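Local atomic coordinates of protein argonaute (Marinitoga piezophila, PDB entry 5I4A), a protein that cleaves single-stranded DNA at sites chosen by a short guide RNA with a 5'-hydroxyl end, and may help defend the cell against mobile genetic elements. Residues Glu117-Asp122 against His226-Asn231; Glu441-Ile446 against Thr591-Glu596; Arg457-Cys462 against Lys486-Ile491; Tyr569-Lys574 against Gln601-Thr606. All blocks are in the same frame, centred on the assembly; numbering follows the deposited sequence.

Contact 1: Glu117-Asp122 against His226-Asn231; sequences EVFSLD and HEIYKN
Ile228, which meets Phe119 and Leu121, sits on a helix whose backbone bonds Lys230 N to Glu227 O at 3.0 Å. The contact itself is made by carbon alone. Ile228 CD1 reaches the rim of the phenyl ring, 3.6 Å from Phe119 CE1 and near the ring plane, while Ile228 CG1 lies in it, so the isoleucine abuts the edge. With Phe119 CG lodged between the backbone N and the carbonyl carbon (chi1 59°), the ring projects from the strand to meet the isoleucine head-on. The same terminal methyl carbon is pressed against Leu121, where Leu121 CD2 and Ile228 CD1 are a tight 3.5 Å apart. Strand 111-120 belongs to linker L1 and helix 222-231 to linker L2, so this is helix-on-sheet packing that joins the two linkers within the PAZ lobe. Phe152 on strand 143-156 touches both Phe119 and Ile228 and extends the apolar layer. Branched and aromatic residues suit such a seam because they fill it without burying a polar group. At its margins polar ties take over: Lys232 makes a cation-pi contact with Phe119, and Glu224 OE2 accepts a hydrogen bond from Asp122 N.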
# COMPACT_ATOMS: atom_id res chain seq x y z
N GLU A 117 1.05 2.93 29.62
CA GLU A 117 -0.04 2.03 29.25
C GLU A 117 0.55 0.78 28.58
O GLU A 117 0.38 0.53 27.39
CB GLU A 117 -1.03 2.74 28.34
CG GLU A 117 -1.59 4.01 28.94
CD GLU A 117 -2.29 3.76 30.26
OE1 GLU A 117 -3.19 2.89 30.30
OE2 GLU A 117 -1.94 4.42 31.26
N VAL A 118 1.25 0.01 29.39
CA VAL A 118 1.94 -1.20 28.95
C VAL A 118 1.49 -2.36 29.82
O VAL A 118 1.34 -2.22 31.04
CB VAL A 118 3.48 -1.04 29.02
CG1 VAL A 118 4.17 -2.17 28.28
CG2 VAL A 118 3.90 0.32 28.48
N PHE A 119 1.27 -3.52 29.20
CA PHE A 119 1.00 -4.74 29.94
C PHE A 119 1.67 -5.92 29.26
O PHE A 119 1.69 -6.01 28.03
CB PHE A 119 -0.52 -4.99 30.09
CG PHE A 119 -1.26 -5.11 28.79
CD1 PHE A 119 -1.39 -6.34 28.15
CD2 PHE A 119 -1.86 -4.00 28.21
CE1 PHE A 119 -2.08 -6.45 26.96
CE2 PHE A 119 -2.55 -4.11 27.02
CZ PHE A 119 -2.66 -5.33 26.39
N SER A 120 2.25 -6.80 30.07
CA SER A 120 2.84 -8.02 29.54
C SER A 120 1.75 -8.97 29.07
O SER A 120 0.68 -9.07 29.68
CB SER A 120 3.70 -8.69 30.61
OG SER A 120 4.34 -9.85 30.10
N LEU A 121 2.01 -9.66 27.97
CA LEU A 121 1.04 -10.59 27.42
C LEU A 121 0.91 -11.82 28.30
O LEU A 121 1.92 -12.41 28.71
CB LEU A 121 1.45 -11.00 26.00
CG LEU A 121 1.26 -9.96 24.90
CD1 LEU A 121 1.81 -10.47 23.59
CD2 LEU A 121 -0.20 -9.61 24.74
N ASP A 122 -0.33 -12.20 28.61
CA ASP A 122 -0.56 -13.45 29.33
C ASP A 122 0.05 -14.63 28.57
O ASP A 122 0.60 -15.55 29.18
CB ASP A 122 -2.06 -13.68 29.53
CG ASP A 122 -2.75 -12.50 30.19
OD1 ASP A 122 -2.18 -11.93 31.15
OD2 ASP A 122 -3.86 -12.14 29.76
N HIS A 226 -4.76 -10.79 18.64
CA HIS A 226 -6.04 -10.55 17.98
C HIS A 226 -7.09 -10.06 18.97
O HIS A 226 -7.85 -9.13 18.67
CB HIS A 226 -6.52 -11.82 17.27
CG HIS A 226 -5.72 -12.16 16.05
ND1 HIS A 226 -5.18 -11.21 15.22
CD2 HIS A 226 -5.37 -13.36 15.52
CE1 HIS A 226 -4.54 -11.80 14.23
NE2 HIS A 226 -4.64 -13.11 14.39
N GLU A 227 -7.16 -10.68 20.15
CA GLU A 227 -8.13 -10.25 21.16
C GLU A 227 -7.94 -8.78 21.52
O GLU A 227 -8.91 -8.01 21.55
CB GLU A 227 -7.99 -11.12 22.41
CG GLU A 227 -8.70 -12.46 22.32
CD GLU A 227 -8.14 -13.49 23.28
OE1 GLU A 227 -7.21 -13.15 24.05
OE2 GLU A 227 -8.61 -14.64 23.26
N ILE A 228 -6.70 -8.38 21.79
CA ILE A 228 -6.41 -7.00 22.15
C ILE A 228 -6.89 -6.05 21.06
O ILE A 228 -7.48 -5.00 21.35
CB ILE A 228 -4.90 -6.83 22.42
CG1 ILE A 228 -4.53 -7.55 23.71
CG2 ILE A 228 -4.52 -5.36 22.49
CD1 ILE A 228 -3.06 -7.83 23.83
N TYR A 229 -6.66 -6.40 19.80
CA TYR A 229 -7.07 -5.52 18.71
C TYR A 229 -8.58 -5.44 18.55
O TYR A 229 -9.08 -4.45 18.01
CB TYR A 229 -6.44 -5.99 17.39
CG TYR A 229 -5.22 -5.21 16.98
CD1 TYR A 229 -5.32 -3.89 16.56
CD2 TYR A 229 -3.95 -5.80 17.00
CE1 TYR A 229 -4.20 -3.17 16.18
CE2 TYR A 229 -2.83 -5.08 16.62
CZ TYR A 229 -2.96 -3.77 16.21
OH TYR A 229 -1.85 -3.05 15.83
N LYS A 230 -9.33 -6.44 19.03
CA LYS A 230 -10.75 -6.53 18.72
C LYS A 230 -11.59 -5.60 19.60
O LYS A 230 -12.33 -4.75 19.09
CB LYS A 230 -11.24 -7.98 18.84
CG LYS A 230 -12.66 -8.17 18.35
CD LYS A 230 -13.23 -9.51 18.77
CE LYS A 230 -14.59 -9.77 18.14
NZ LYS A 230 -15.57 -8.68 18.43
N ASN A 231 -11.49 -5.74 20.92
CA ASN A 231 -12.31 -4.94 21.82
C ASN A 231 -11.45 -4.24 22.87
O ASN A 231 -11.89 -4.03 24.01
CB ASN A 231 -13.38 -5.80 22.50
CG ASN A 231 -14.19 -6.61 21.49
OD1 ASN A 231 -14.01 -7.82 21.35
ND2 ASN A 231 -15.09 -5.93 20.79

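Contact 2: Glu441-Ile446 against Thr591-Glu596; sequences EKNLYI and TDYTIE
Tyr593 lays the hydroxyl end of its ring against the carboxamide of Asn443, the two side chains arriving from opposite directions with their planes 71° apart. Asn443 OD1 sits at the ring's edge, in its plane, 3.6 Å from Tyr593 CE2. The link proper is the hydrogen bond from Asn443 ND2 to Tyr593 OH, 3.0 Å long and nearly straight at 173°, with the hydroxyl oxygen lying in the amide plane. The other N-H of the same nitrogen goes to Tyr445 OH at 3.1 Å, from a position tilted slightly out of that plane. Asn443 OD1 is in turn bonded to Asn513 ND2 on the adjoining strand, so the buried amide is held at both ends and cannot readily turn. Asparagine suits the place because one short side chain serves two tyrosines and a neighbouring strand. Were an alanine here, Tyr593 OH and Tyr445 OH would probably lose their shared donor and Asn513 its acceptor. The extended chain of Lys442 brings CE to within 3.3 Å of Tyr593 OH, the two side chains meeting head-on. Just beyond, Thr594 is the N-cap of helix 595-605: its side chain caps a backbone N of the first turn, while Glu597 OE1 accepts from Thr594 N. This capping box starts the helix just after Tyr593, which reaches back to strand 443-452 of the RNase H fold in the PIWI domain.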
# COMPACT_ATOMS: atom_id res chain seq x y z
N GLU A 441 -16.72 4.80 -21.37
CA GLU A 441 -15.65 4.43 -22.30
C GLU A 441 -14.83 5.64 -22.74
O GLU A 441 -13.67 5.49 -23.14
CB GLU A 441 -16.25 3.73 -23.53
CG GLU A 441 -15.24 3.25 -24.56
CD GLU A 441 -15.89 2.45 -25.68
OE1 GLU A 441 -16.03 2.98 -26.80
OE2 GLU A 441 -16.27 1.29 -25.43
N LYS A 442 -15.41 6.84 -22.67
CA LYS A 442 -14.74 8.03 -23.17
C LYS A 442 -13.57 8.48 -22.29
O LYS A 442 -12.88 9.44 -22.66
CB LYS A 442 -15.74 9.17 -23.30
CG LYS A 442 -16.45 9.53 -22.00
CD LYS A 442 -17.55 10.55 -22.25
CE LYS A 442 -18.47 10.69 -21.05
NZ LYS A 442 -19.62 11.59 -21.34
N ASN A 443 -13.33 7.82 -21.16
CA ASN A 443 -12.34 8.26 -20.20
C ASN A 443 -11.13 7.33 -20.22
O ASN A 443 -11.24 6.13 -20.45
CB ASN A 443 -12.94 8.31 -18.79
CG ASN A 443 -14.20 9.14 -18.73
OD1 ASN A 443 -14.27 10.23 -19.30
ND2 ASN A 443 -15.21 8.63 -18.04
N LEU A 444 -9.96 7.92 -19.97
CA LEU A 444 -8.69 7.20 -19.91
C LEU A 444 -8.19 7.24 -18.47
O LEU A 444 -7.81 8.31 -17.97
CB LEU A 444 -7.67 7.80 -20.87
CG LEU A 444 -6.25 7.25 -20.81
CD1 LEU A 444 -6.25 5.75 -21.05
CD2 LEU A 444 -5.35 7.95 -21.81
N TYR A 445 -8.20 6.09 -17.81
CA TYR A 445 -7.82 5.98 -16.41
C TYR A 445 -6.36 5.56 -16.32
O TYR A 445 -6.00 4.47 -16.78
CB TYR A 445 -8.74 5.00 -15.68
CG TYR A 445 -10.20 5.36 -15.81
CD1 TYR A 445 -10.74 6.41 -15.08
CD2 TYR A 445 -11.04 4.66 -16.67
CE1 TYR A 445 -12.07 6.75 -15.19
CE2 TYR A 445 -12.38 5.00 -16.79
CZ TYR A 445 -12.89 6.04 -16.05
OH TYR A 445 -14.22 6.39 -16.16
N ILE A 446 -5.54 6.41 -15.72
CA ILE A 446 -4.09 6.23 -15.66
C ILE A 446 -3.66 6.27 -14.20
O ILE A 446 -4.10 7.14 -13.44
CB ILE A 446 -3.37 7.31 -16.48
CG1 ILE A 446 -3.70 7.18 -17.97
CG2 ILE A 446 -1.86 7.25 -16.26
CD1 ILE A 446 -3.20 8.33 -18.81
N THR A 591 -12.52 18.51 -16.16
CA THR A 591 -13.49 17.67 -16.84
C THR A 591 -14.90 18.22 -16.62
O THR A 591 -15.12 19.12 -15.80
CB THR A 591 -13.42 16.22 -16.35
OG1 THR A 591 -13.81 16.15 -14.97
CG2 THR A 591 -12.02 15.64 -16.51
N ASP A 592 -15.85 17.67 -17.36
CA ASP A 592 -17.26 18.00 -17.17
C ASP A 592 -17.90 17.20 -16.03
O ASP A 592 -19.10 17.35 -15.78
CB ASP A 592 -18.03 17.77 -18.47
CG ASP A 592 -17.48 18.60 -19.61
OD1 ASP A 592 -16.93 19.69 -19.35
OD2 ASP A 592 -17.61 18.17 -20.78
N TYR A 593 -17.12 16.37 -15.35
CA TYR A 593 -17.61 15.64 -14.20
C TYR A 593 -17.49 16.49 -12.94
O TYR A 593 -16.55 17.27 -12.78
CB TYR A 593 -16.82 14.35 -14.00
CG TYR A 593 -17.06 13.29 -15.05
CD1 TYR A 593 -18.29 12.67 -15.16
CD2 TYR A 593 -16.04 12.89 -15.90
CE1 TYR A 593 -18.51 11.69 -16.11
CE2 TYR A 593 -16.25 11.91 -16.86
CZ TYR A 593 -17.49 11.32 -16.96
OH TYR A 593 -17.71 10.34 -17.90
N THR A 594 -18.47 16.34 -12.05
CA THR A 594 -18.35 16.93 -10.73
C THR A 594 -17.36 16.13 -9.90
O THR A 594 -16.99 15.01 -10.25
CB THR A 594 -19.71 16.97 -10.03
OG1 THR A 594 -20.09 15.64 -9.65
CG2 THR A 594 -20.77 17.56 -10.95
N ILE A 595 -16.92 16.73 -8.79
CA ILE A 595 -16.04 16.02 -7.86
C ILE A 595 -16.70 14.72 -7.42
O ILE A 595 -16.09 13.64 -7.47
CB ILE A 595 -15.69 16.91 -6.66
CG1 ILE A 595 -15.00 18.19 -7.13
CG2 ILE A 595 -14.80 16.16 -5.68
CD1 ILE A 595 -13.79 17.95 -8.00
N GLU A 596 -17.97 14.79 -7.01
CA GLU A 596 -18.69 13.61 -6.56
C GLU A 596 -18.68 12.50 -7.61
O GLU A 596 -18.53 11.32 -7.28
CB GLU A 596 -20.14 13.98 -6.20
CG GLU A 596 -20.28 14.92 -5.02
CD GLU A 596 -20.12 16.38 -5.40
OE1 GLU A 596 -19.91 16.67 -6.60
OE2 GLU A 596 -20.21 17.24 -4.50

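Contact 3: Arg457-Cys462 against Lys486-Ile491; sequences RKTNLC and KMNLDI
The flat carboxamide of Asn488 has Thr459 over it: Thr459 CG2 stands above the amide plane, 3.6 Å from Asn488 CG. Thr459 OG1 lies nearer the end of the amide, 2.8 Å from the atom modelled as Asn488 ND2; the amide's orientation is doubtful, and with its N and O exchanged this close approach may be a hydrogen bond. The hydroxyl's clear bond is to His452 ND1 on strand 443-452, which ties the threonine to the neighbouring strand. With CG2 anti to the backbone N and OG1 anti to the carbonyl carbon (chi1 -77°), one small residue presents a methyl over the amide and an oxygen that both faces the amide and bonds the histidine. A turn further along the helix the contact becomes purely apolar, with Leu461 CD2 meeting Ile491 CG2 at 3.6 Å as the two side chains cross obliquely. Helix 485-507 is thus laid on strand 458-466 of the RNase H fold in the PIWI domain, beginning at Glu485, an inferred active-site residue whose side chain is about 6 Å from that of Asn488. The chemistry therefore changes within one turn, from a buried hydroxyl answered by His452 to an aliphatic pair that needs no polar partner.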
# COMPACT_ATOMS: atom_id res chain seq x y z
N ARG A 457 20.47 8.60 -5.07
CA ARG A 457 19.96 9.72 -5.86
C ARG A 457 19.28 9.19 -7.12
O ARG A 457 19.59 9.60 -8.24
CB ARG A 457 21.07 10.71 -6.22
CG ARG A 457 21.68 11.43 -5.02
CD ARG A 457 20.63 12.26 -4.29
NE ARG A 457 20.25 13.44 -5.05
CZ ARG A 457 19.22 14.23 -4.74
NH1 ARG A 457 18.47 13.96 -3.68
NH2 ARG A 457 18.95 15.29 -5.49
N LYS A 458 18.33 8.28 -6.95
CA LYS A 458 17.69 7.60 -8.05
C LYS A 458 16.18 7.83 -8.01
O LYS A 458 15.61 8.25 -7.00
CB LYS A 458 18.00 6.09 -8.01
CG LYS A 458 19.49 5.76 -8.01
CD LYS A 458 20.06 5.68 -9.43
CE LYS A 458 21.57 5.45 -9.41
NZ LYS A 458 22.33 6.72 -9.30
N THR A 459 15.52 7.52 -9.14
CA THR A 459 14.09 7.72 -9.33
C THR A 459 13.47 6.48 -9.95
O THR A 459 14.05 5.88 -10.86
CB THR A 459 13.82 8.95 -10.22
OG1 THR A 459 14.02 10.14 -9.45
CG2 THR A 459 12.41 8.93 -10.79
N ASN A 460 12.28 6.10 -9.47
CA ASN A 460 11.60 4.89 -9.93
C ASN A 460 10.19 5.26 -10.38
O ASN A 460 9.42 5.87 -9.63
CB ASN A 460 11.55 3.84 -8.82
CG ASN A 460 12.91 3.29 -8.49
OD1 ASN A 460 13.71 3.02 -9.38
ND2 ASN A 460 13.20 3.15 -7.20
N LEU A 461 9.85 4.87 -11.62
CA LEU A 461 8.61 5.29 -12.27
C LEU A 461 7.90 4.10 -12.89
O LEU A 461 8.54 3.22 -13.48
CB LEU A 461 8.91 6.33 -13.36
CG LEU A 461 7.78 6.60 -14.37
CD1 LEU A 461 6.61 7.30 -13.70
CD2 LEU A 461 8.30 7.40 -15.55
N CYS A 462 6.57 4.07 -12.77
CA CYS A 462 5.73 3.09 -13.45
C CYS A 462 4.34 3.69 -13.64
O CYS A 462 3.80 4.29 -12.71
CB CYS A 462 5.65 1.78 -12.66
SG CYS A 462 4.51 0.57 -13.38
N LYS A 486 13.72 17.78 -13.72
CA LYS A 486 13.50 18.04 -15.14
C LYS A 486 13.60 16.77 -15.96
O LYS A 486 12.81 16.56 -16.90
CB LYS A 486 14.50 19.08 -15.64
CG LYS A 486 14.52 19.27 -17.16
CD LYS A 486 13.17 19.69 -17.73
CE LYS A 486 13.28 20.12 -19.18
NZ LYS A 486 14.31 19.32 -19.90
N MET A 487 14.57 15.90 -15.66
CA MET A 487 14.67 14.67 -16.44
C MET A 487 13.50 13.75 -16.13
O MET A 487 12.91 13.16 -17.05
CB MET A 487 16.01 13.97 -16.19
CG MET A 487 17.18 14.77 -16.68
SD MET A 487 18.69 13.79 -16.64
CE MET A 487 18.55 13.07 -15.02
N ASN A 488 13.09 13.68 -14.86
CA ASN A 488 12.03 12.76 -14.48
C ASN A 488 10.69 13.14 -15.10
O ASN A 488 9.90 12.27 -15.48
CB ASN A 488 11.91 12.71 -12.95
CG ASN A 488 13.15 12.13 -12.30
OD1 ASN A 488 13.94 11.43 -12.93
ND2 ASN A 488 13.32 12.42 -11.01
N LEU A 489 10.40 14.43 -15.22
CA LEU A 489 9.14 14.87 -15.81
C LEU A 489 9.13 14.73 -17.33
O LEU A 489 8.05 14.61 -17.92
CB LEU A 489 8.88 16.32 -15.41
CG LEU A 489 8.06 16.72 -14.17
CD1 LEU A 489 8.45 18.10 -13.81
CD2 LEU A 489 6.62 16.69 -14.52
N ASP A 490 10.30 14.73 -17.96
CA ASP A 490 10.35 14.41 -19.38
C ASP A 490 9.88 12.98 -19.63
O ASP A 490 8.97 12.74 -20.44
CB ASP A 490 11.77 14.60 -19.93
CG ASP A 490 12.17 16.06 -20.04
OD1 ASP A 490 11.28 16.94 -20.11
OD2 ASP A 490 13.39 16.33 -20.08
N ILE A 491 10.44 12.03 -18.89
CA ILE A 491 10.07 10.63 -19.05
C ILE A 491 8.60 10.42 -18.70
O ILE A 491 7.89 9.66 -19.37
CB ILE A 491 10.99 9.73 -18.21
CG1 ILE A 491 12.43 9.83 -18.69
CG2 ILE A 491 10.52 8.28 -18.27
CD1 ILE A 491 12.66 9.22 -20.06

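Contact 4: Tyr569-Lys574 against Gln601-Thr606; sequences YIYYPK and QIYLLT
Helix 595-605 packs on the large sheet of the PIWI domain here, and Tyr603 on the helix meets Tyr571 on strand 568-571. The two rings form an offset edge-to-face pair, with centroids 5.3 Å apart and planes at 78°. Tyr603 supplies the edge and Tyr571 the face: Tyr603 CD1 lies over one side of the Tyr571 ring, 3.6 Å from Tyr571 CD1. With its CG opposite the backbone N (chi1 -178°), Tyr603 leans out along the strand, and its hydroxyl reaches a water. That water lies 2.8 Å from Tyr603 OH and accepts a bond from Lys574 N at 2.7 Å, so a polar bridge runs beside the ring pair and joins the helix to the loop that follows the strand. Near the other end of the Tyr571 ring, Thr606 CG2 packs 3.4 Å from Tyr571 OH, while this hydroxyl is hydrogen-bonded to Lys618 O. The threonine hydroxyl turns back to its own helix, Thr606 OG1 giving a 2.7 Å bond to Tyr603 O. The same carbonyl also receives Thr606 N, two bonds gripping one oxygen. Tyrosine suits both places, since a broad ring packs in the buried interface while its hydroxyl finds a polar partner. A leucine in place of Tyr571 would probably leave the edge of Tyr603 without an aromatic face and Lys618 O without its hydroxyl partner. Helices laid on a central mixed sheet are the layering of the RNase H fold; here a tyrosine pair joins the two layers.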
# COMPACT_ATOMS: atom_id res chain seq x y z
N TYR A 569 -11.92 13.31 -0.25
CA TYR A 569 -12.79 12.23 0.18
C TYR A 569 -11.95 11.08 0.71
O TYR A 569 -10.75 10.98 0.46
CB TYR A 569 -13.69 11.71 -0.95
CG TYR A 569 -14.76 12.67 -1.42
CD1 TYR A 569 -14.43 13.82 -2.13
CD2 TYR A 569 -16.10 12.41 -1.18
CE1 TYR A 569 -15.41 14.69 -2.57
CE2 TYR A 569 -17.09 13.28 -1.62
CZ TYR A 569 -16.73 14.42 -2.31
OH TYR A 569 -17.71 15.28 -2.75
N ILE A 570 -12.61 10.19 1.46
CA ILE A 570 -12.01 8.95 1.93
C ILE A 570 -13.00 7.83 1.67
O ILE A 570 -14.17 7.93 2.05
CB ILE A 570 -11.67 8.99 3.43
CG1 ILE A 570 -10.82 10.21 3.77
CG2 ILE A 570 -10.95 7.72 3.86
CD1 ILE A 570 -10.50 10.30 5.23
N TYR A 571 -12.53 6.76 1.03
CA TYR A 571 -13.33 5.55 0.93
C TYR A 571 -12.65 4.43 1.70
O TYR A 571 -11.42 4.39 1.82
CB TYR A 571 -13.59 5.14 -0.53
CG TYR A 571 -12.42 4.55 -1.28
CD1 TYR A 571 -12.09 3.20 -1.16
CD2 TYR A 571 -11.67 5.32 -2.17
CE1 TYR A 571 -11.04 2.65 -1.86
CE2 TYR A 571 -10.61 4.77 -2.88
CZ TYR A 571 -10.30 3.44 -2.72
OH TYR A 571 -9.25 2.89 -3.42
N TYR A 572 -13.47 3.54 2.25
CA TYR A 572 -12.99 2.38 3.00
C TYR A 572 -13.44 1.14 2.24
O TYR A 572 -14.62 0.74 2.34
CB TYR A 572 -13.54 2.38 4.42
CG TYR A 572 -13.05 3.56 5.25
CD1 TYR A 572 -13.62 4.82 5.10
CD2 TYR A 572 -12.03 3.41 6.17
CE1 TYR A 572 -13.18 5.90 5.85
CE2 TYR A 572 -11.57 4.48 6.92
CZ TYR A 572 -12.15 5.72 6.76
OH TYR A 572 -11.71 6.79 7.50
N PRO A 573 -12.57 0.51 1.47
CA PRO A 573 -12.99 -0.62 0.63
C PRO A 573 -13.34 -1.84 1.47
O PRO A 573 -12.89 -2.00 2.60
CB PRO A 573 -11.77 -0.88 -0.25
CG PRO A 573 -10.61 -0.40 0.57
CD PRO A 573 -11.12 0.78 1.35
N LYS A 574 -14.17 -2.70 0.88
CA LYS A 574 -14.56 -3.93 1.57
C LYS A 574 -13.34 -4.80 1.83
O LYS A 574 -12.49 -4.99 0.96
CB LYS A 574 -15.59 -4.70 0.74
CG LYS A 574 -16.10 -5.95 1.45
CD LYS A 574 -17.34 -6.53 0.78
CE LYS A 574 -17.00 -7.39 -0.42
NZ LYS A 574 -16.42 -6.60 -1.54
N GLN A 601 -16.25 7.33 -9.69
CA GLN A 601 -15.55 6.56 -10.72
C GLN A 601 -14.26 5.98 -10.18
O GLN A 601 -13.88 4.86 -10.53
CB GLN A 601 -15.28 7.43 -11.94
CG GLN A 601 -16.49 7.64 -12.83
CD GLN A 601 -16.19 8.52 -14.02
OE1 GLN A 601 -15.16 8.35 -14.68
NE2 GLN A 601 -17.06 9.47 -14.30
N ILE A 602 -13.56 6.72 -9.31
CA ILE A 602 -12.33 6.22 -8.72
C ILE A 602 -12.62 5.01 -7.84
O ILE A 602 -11.87 4.03 -7.84
CB ILE A 602 -11.61 7.34 -7.95
CG1 ILE A 602 -11.08 8.40 -8.92
CG2 ILE A 602 -10.49 6.78 -7.09
CD1 ILE A 602 -10.58 9.64 -8.26
N TYR A 603 -13.72 5.06 -7.09
CA TYR A 603 -14.10 3.92 -6.27
C TYR A 603 -14.49 2.72 -7.14
O TYR A 603 -14.10 1.59 -6.85
CB TYR A 603 -15.25 4.29 -5.33
CG TYR A 603 -15.67 3.16 -4.43
CD1 TYR A 603 -14.93 2.84 -3.30
CD2 TYR A 603 -16.79 2.40 -4.71
CE1 TYR A 603 -15.30 1.80 -2.47
CE2 TYR A 603 -17.18 1.36 -3.88
CZ TYR A 603 -16.43 1.07 -2.76
OH TYR A 603 -16.80 0.04 -1.93
N LEU A 604 -15.27 2.96 -8.20
CA LEU A 604 -15.64 1.88 -9.10
C LEU A 604 -14.41 1.25 -9.74
O LEU A 604 -14.41 0.05 -10.05
CB LEU A 604 -16.60 2.38 -10.18
CG LEU A 604 -17.99 2.83 -9.74
CD1 LEU A 604 -18.66 3.64 -10.84
CD2 LEU A 604 -18.86 1.64 -9.37
N LEU A 605 -13.34 2.03 -9.93
CA LEU A 605 -12.11 1.49 -10.49
C LEU A 605 -11.51 0.40 -9.61
O LEU A 605 -10.76 -0.45 -10.10
CB LEU A 605 -11.08 2.60 -10.71
CG LEU A 605 -11.30 3.47 -11.94
CD1 LEU A 605 -10.24 4.55 -12.02
CD2 LEU A 605 -11.29 2.61 -13.20
N THR A 606 -11.82 0.40 -8.31
CA THR A 606 -11.34 -0.67 -7.44
C THR A 606 -12.04 -2.00 -7.72
O THR A 606 -11.63 -3.02 -7.16
CB THR A 606 -11.53 -0.30 -5.97
OG1 THR A 606 -12.91 -0.47 -5.60
CG2 THR A 606 -11.12 1.16 -5.72
O HOH W 1 -14.95 -2.00 -1.66

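Overall arrangement
Contacts 2, 3 and 4 all belong to the central mixed sheet of the PIWI domain, whereas contact 1 joins the linkers of the other lobe, its centre about 44 Å from that of contact 3. Contacts 2 and 4 share helix 595-605 and touch directly: Tyr445 OH and Gln601 OE1 are 2.6 Å apart, a probable hydrogen bond. Contact 3 is nested within the chain loop closed by contact 2, on the adjacent strand. It also lies closest to the inferred active-site residues: between side chains, Asn488 is about 6 Å from Glu485 and Leu461 about 7 Å from Asp449, while Tyr571 of contact 4 is about 10 Å from both Asp519 and Asn627. The nucleic acid is about 9 Å from the nearest atoms of contacts 1 and 4.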